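Local coordinates for protein alpha-14 giardin (Giardia lamblia, PDB 3CHJ) that binds calcium and, in a calcium-dependent way, phospholipid, and may serve as a calcium-regulated structural element linking the lipid bilayer to the underlying axoneme, at residues Leu32-Arg45 against Leu67-Pro81. Sequence-based numbering, arbitrary orientation.
Sequences LIEIARSYPPNQLR and LSKDFESLVLMLYKP
Y79, just past the end of helix 69-78, pushes its ring into the hollow between helices 31-38 and 41-55. A36 CB meets the edge of this ring, 3.9 Å from Y79 CE1. L44 crosses Y79 at about a right angle; its CB sits oblique to the ring and its CD1 touches L78 O. I35 CG2 lies near the hydroxyl. A chi1 of -64° sets CG anti to the carbonyl carbon of Y79 and turns the ring toward helix 31-38. There Y79 OH bonds L32 O at 2.7 Å, in the carbonyl plane and on a lone pair.

The segments 32-38 and 69-78 run at 22°, their axes 10.3 Å apart at closest approach. The small side chain of A36 lets L78 in close, L78 CD1 being 3.8 Å from A36 CB. I33 CD1 fills the dip between L78 CD1 (3.7 Å) and the edge of the F71 ring. L32 CD1 meets L67 CD2 tip to tip. Helix 301-310 touches I33.

At the far end, P81 CG lies over one face of the R45 guanidinium, 3.4 Å from R45 NH1. This is all-helical annexin packing, far from the bound calcium. The buried phenol donates its proton to a main-chain oxygen, which helps hold the ring tip within a mostly apolar contact.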
# COMPACT_ATOMS: atom_id res chain seq x y z
N LEU A 32 7.15 -11.77 -17.46
CA LEU A 32 7.23 -11.87 -16.01
C LEU A 32 6.04 -11.21 -15.35
O LEU A 32 5.58 -11.67 -14.31
CB LEU A 32 8.52 -11.24 -15.48
CG LEU A 32 9.83 -11.85 -16.01
CD1 LEU A 32 11.01 -11.04 -15.53
CD2 LEU A 32 9.95 -13.31 -15.58
N ILE A 33 5.57 -10.11 -15.95
CA ILE A 33 4.44 -9.34 -15.44
C ILE A 33 3.11 -10.00 -15.82
O ILE A 33 2.19 -10.09 -14.99
CB ILE A 33 4.49 -7.89 -15.93
CG1 ILE A 33 5.78 -7.20 -15.49
CG2 ILE A 33 3.27 -7.12 -15.46
CD1 ILE A 33 6.05 -7.17 -13.96
N GLU A 34 3.02 -10.50 -17.06
CA GLU A 34 1.85 -11.28 -17.46
C GLU A 34 1.63 -12.48 -16.54
O GLU A 34 0.49 -12.76 -16.11
CB GLU A 34 1.95 -11.68 -18.95
CG GLU A 34 1.91 -10.48 -19.90
CD GLU A 34 0.54 -9.77 -19.99
OE1 GLU A 34 0.33 -9.03 -20.98
OE2 GLU A 34 -0.31 -9.91 -19.08
N ILE A 35 2.71 -13.17 -16.19
CA ILE A 35 2.61 -14.30 -15.28
C ILE A 35 2.04 -13.82 -13.91
O ILE A 35 1.14 -14.44 -13.35
CB ILE A 35 3.98 -15.00 -15.15
CG1 ILE A 35 4.32 -15.76 -16.45
CG2 ILE A 35 4.01 -15.97 -14.01
CD1 ILE A 35 5.80 -16.18 -16.56
N ALA A 36 2.53 -12.69 -13.41
CA ALA A 36 2.03 -12.17 -12.14
C ALA A 36 0.54 -11.85 -12.17
O ALA A 36 -0.15 -12.03 -11.16
CB ALA A 36 2.82 -10.94 -11.68
N ARG A 37 0.07 -11.36 -13.32
CA ARG A 37 -1.33 -10.96 -13.48
C ARG A 37 -2.26 -12.15 -13.72
O ARG A 37 -3.48 -12.02 -13.54
CB ARG A 37 -1.47 -10.01 -14.66
CG ARG A 37 -0.79 -8.70 -14.48
CD ARG A 37 -0.86 -7.94 -15.78
NE ARG A 37 -2.12 -7.20 -15.96
CZ ARG A 37 -2.81 -7.12 -17.10
NH1 ARG A 37 -2.43 -7.80 -18.18
NH2 ARG A 37 -3.92 -6.39 -17.15
N SER A 38 -1.69 -13.27 -14.17
CA SER A 38 -2.48 -14.42 -14.67
C SER A 38 -2.76 -15.50 -13.63
O SER A 38 -3.66 -16.33 -13.83
CB SER A 38 -1.76 -15.08 -15.85
OG SER A 38 -1.74 -14.21 -16.96
N TYR A 39 -2.00 -15.52 -12.54
CA TYR A 39 -2.08 -16.60 -11.54
C TYR A 39 -2.19 -16.04 -10.12
O TYR A 39 -1.70 -14.94 -9.85
CB TYR A 39 -0.85 -17.51 -11.61
CG TYR A 39 -0.66 -18.18 -12.95
CD1 TYR A 39 -1.38 -19.34 -13.28
CD2 TYR A 39 0.24 -17.67 -13.88
CE1 TYR A 39 -1.20 -19.95 -14.52
CE2 TYR A 39 0.42 -18.27 -15.12
CZ TYR A 39 -0.30 -19.41 -15.43
OH TYR A 39 -0.10 -20.00 -16.67
N PRO A 40 -2.83 -16.80 -9.21
CA PRO A 40 -2.91 -16.36 -7.81
C PRO A 40 -1.54 -16.42 -7.12
O PRO A 40 -0.69 -17.21 -7.51
CB PRO A 40 -3.88 -17.36 -7.17
CG PRO A 40 -3.85 -18.55 -8.05
CD PRO A 40 -3.55 -18.07 -9.44
N PRO A 41 -1.30 -15.56 -6.12
CA PRO A 41 -0.01 -15.49 -5.44
C PRO A 41 0.53 -16.81 -4.89
O PRO A 41 1.74 -17.03 -4.91
CB PRO A 41 -0.27 -14.50 -4.29
CG PRO A 41 -1.27 -13.58 -4.89
CD PRO A 41 -2.21 -14.50 -5.63
N ASN A 42 -0.35 -17.70 -4.42
CA ASN A 42 0.14 -18.96 -3.87
C ASN A 42 0.76 -19.84 -4.95
O ASN A 42 1.73 -20.53 -4.68
CB ASN A 42 -0.96 -19.70 -3.10
CG ASN A 42 -1.26 -19.06 -1.75
OD1 ASN A 42 -0.35 -18.61 -1.02
ND2 ASN A 42 -2.54 -19.02 -1.40
N GLN A 43 0.21 -19.76 -6.15
CA GLN A 43 0.76 -20.50 -7.29
C GLN A 43 2.06 -19.87 -7.77
O GLN A 43 2.98 -20.58 -8.20
CB GLN A 43 -0.25 -20.58 -8.44
CG GLN A 43 -1.50 -21.37 -8.07
CD GLN A 43 -2.33 -21.82 -9.26
OE1 GLN A 43 -2.12 -21.42 -10.41
NE2 GLN A 43 -3.30 -22.68 -8.98
N LEU A 44 2.14 -18.54 -7.73
CA LEU A 44 3.39 -17.86 -8.09
C LEU A 44 4.52 -18.22 -7.11
O LEU A 44 5.66 -18.42 -7.52
CB LEU A 44 3.17 -16.35 -8.14
CG LEU A 44 2.17 -15.85 -9.19
CD1 LEU A 44 1.80 -14.37 -8.97
CD2 LEU A 44 2.67 -16.09 -10.63
N ARG A 45 4.19 -18.30 -5.82
CA ARG A 45 5.18 -18.75 -4.85
C ARG A 45 5.57 -20.20 -5.10
O ARG A 45 6.74 -20.54 -5.00
CB ARG A 45 4.72 -18.54 -3.41
CG ARG A 45 5.80 -18.96 -2.40
CD ARG A 45 5.31 -18.90 -0.97
NE ARG A 45 4.15 -19.76 -0.75
CZ ARG A 45 3.49 -19.84 0.40
NH1 ARG A 45 3.86 -19.10 1.43
NH2 ARG A 45 2.44 -20.66 0.51
N LEU A 67 18.06 -8.42 -14.98
CA LEU A 67 17.17 -7.30 -14.69
C LEU A 67 17.87 -6.23 -13.89
O LEU A 67 18.77 -6.53 -13.10
CB LEU A 67 15.95 -7.80 -13.90
CG LEU A 67 14.77 -8.41 -14.67
CD1 LEU A 67 15.10 -9.60 -15.52
CD2 LEU A 67 13.67 -8.83 -13.68
N SER A 68 17.43 -4.97 -14.06
CA SER A 68 17.87 -3.86 -13.24
C SER A 68 17.25 -4.03 -11.85
O SER A 68 16.27 -4.76 -11.72
CB SER A 68 17.42 -2.52 -13.83
OG SER A 68 18.10 -2.26 -15.06
N LYS A 69 17.80 -3.36 -10.85
CA LYS A 69 17.38 -3.52 -9.46
C LYS A 69 15.91 -3.21 -9.26
O LYS A 69 15.20 -3.96 -8.56
CB LYS A 69 18.23 -2.66 -8.52
CG LYS A 69 18.13 -3.10 -7.07
CD LYS A 69 19.17 -2.41 -6.18
CE LYS A 69 19.13 -3.00 -4.76
NZ LYS A 69 17.79 -2.84 -4.13
N ASP A 70 15.45 -2.11 -9.86
CA ASP A 70 14.03 -1.72 -9.71
C ASP A 70 13.05 -2.82 -10.16
O ASP A 70 12.11 -3.19 -9.43
CB ASP A 70 13.70 -0.34 -10.35
CG ASP A 70 14.03 -0.22 -11.86
OD1 ASP A 70 14.47 -1.17 -12.54
OD2 ASP A 70 13.81 0.92 -12.37
N PHE A 71 13.28 -3.34 -11.35
CA PHE A 71 12.44 -4.36 -11.95
C PHE A 71 12.57 -5.73 -11.24
O PHE A 71 11.55 -6.42 -11.02
CB PHE A 71 12.77 -4.43 -13.46
CG PHE A 71 11.84 -5.28 -14.29
CD1 PHE A 71 10.47 -5.33 -14.03
CD2 PHE A 71 12.33 -6.01 -15.35
CE1 PHE A 71 9.62 -6.12 -14.81
CE2 PHE A 71 11.50 -6.81 -16.13
CZ PHE A 71 10.13 -6.85 -15.85
N GLU A 72 13.79 -6.12 -10.87
CA GLU A 72 14.00 -7.38 -10.13
C GLU A 72 13.22 -7.35 -8.80
O GLU A 72 12.55 -8.32 -8.43
CB GLU A 72 15.48 -7.65 -9.83
CG GLU A 72 15.63 -8.91 -9.01
CD GLU A 72 17.00 -9.17 -8.44
OE1 GLU A 72 17.94 -8.39 -8.68
OE2 GLU A 72 17.11 -10.18 -7.71
N SER A 73 13.34 -6.23 -8.10
CA SER A 73 12.69 -6.05 -6.81
C SER A 73 11.18 -6.15 -6.96
O SER A 73 10.50 -6.84 -6.18
CB SER A 73 13.08 -4.72 -6.22
OG SER A 73 14.47 -4.79 -5.86
N LEU A 74 10.67 -5.51 -8.00
CA LEU A 74 9.25 -5.56 -8.29
C LEU A 74 8.77 -6.99 -8.53
O LEU A 74 7.82 -7.44 -7.89
CB LEU A 74 8.93 -4.68 -9.51
CG LEU A 74 7.49 -4.72 -10.03
CD1 LEU A 74 6.53 -4.13 -8.95
CD2 LEU A 74 7.43 -3.92 -11.31
N VAL A 75 9.44 -7.70 -9.44
CA VAL A 75 9.05 -9.08 -9.76
C VAL A 75 9.05 -9.97 -8.52
O VAL A 75 8.12 -10.74 -8.29
CB VAL A 75 9.95 -9.67 -10.89
CG1 VAL A 75 9.73 -11.16 -11.06
CG2 VAL A 75 9.67 -8.94 -12.20
N LEU A 76 10.10 -9.87 -7.70
CA LEU A 76 10.16 -10.70 -6.47
C LEU A 76 8.99 -10.40 -5.54
O LEU A 76 8.45 -11.33 -4.92
CB LEU A 76 11.49 -10.52 -5.76
CG LEU A 76 12.67 -11.11 -6.56
CD1 LEU A 76 14.00 -10.73 -5.91
CD2 LEU A 76 12.56 -12.61 -6.75
N MET A 77 8.56 -9.14 -5.48
CA MET A 77 7.43 -8.77 -4.62
C MET A 77 6.14 -9.39 -5.14
O MET A 77 5.22 -9.70 -4.36
CB MET A 77 7.26 -7.25 -4.57
CG MET A 77 8.32 -6.49 -3.78
SD MET A 77 7.73 -4.77 -3.60
CE MET A 77 9.23 -3.93 -3.04
N LEU A 78 6.07 -9.56 -6.45
CA LEU A 78 4.83 -10.03 -7.08
C LEU A 78 4.61 -11.51 -6.87
O LEU A 78 3.46 -11.96 -6.90
CB LEU A 78 4.83 -9.73 -8.58
CG LEU A 78 4.87 -8.25 -8.98
CD1 LEU A 78 5.07 -8.15 -10.49
CD2 LEU A 78 3.58 -7.52 -8.53
N TYR A 79 5.69 -12.26 -6.66
CA TYR A 79 5.54 -13.73 -6.63
C TYR A 79 5.38 -14.25 -5.20
O TYR A 79 5.63 -15.42 -4.92
CB TYR A 79 6.70 -14.42 -7.39
CG TYR A 79 6.80 -14.15 -8.89
CD1 TYR A 79 5.78 -13.51 -9.61
CD2 TYR A 79 7.90 -14.59 -9.60
CE1 TYR A 79 5.88 -13.29 -10.98
CE2 TYR A 79 8.03 -14.37 -10.97
CZ TYR A 79 7.01 -13.74 -11.66
OH TYR A 79 7.15 -13.52 -13.03
N LYS A 80 4.98 -13.36 -4.29
CA LYS A 80 4.88 -13.67 -2.87
C LYS A 80 3.43 -13.63 -2.45
O LYS A 80 2.67 -12.81 -2.94
CB LYS A 80 5.61 -12.60 -2.04
CG LYS A 80 7.08 -12.80 -1.96
CD LYS A 80 7.77 -11.62 -1.37
CE LYS A 80 9.25 -11.74 -1.66
NZ LYS A 80 9.82 -13.02 -1.16
N PRO A 81 3.04 -14.48 -1.48
CA PRO A 81 1.75 -14.22 -0.86
C PRO A 81 1.73 -12.83 -0.18
O PRO A 81 2.74 -12.40 0.35
CB PRO A 81 1.64 -15.32 0.20
CG PRO A 81 2.60 -16.37 -0.25
CD PRO A 81 3.72 -15.65 -0.89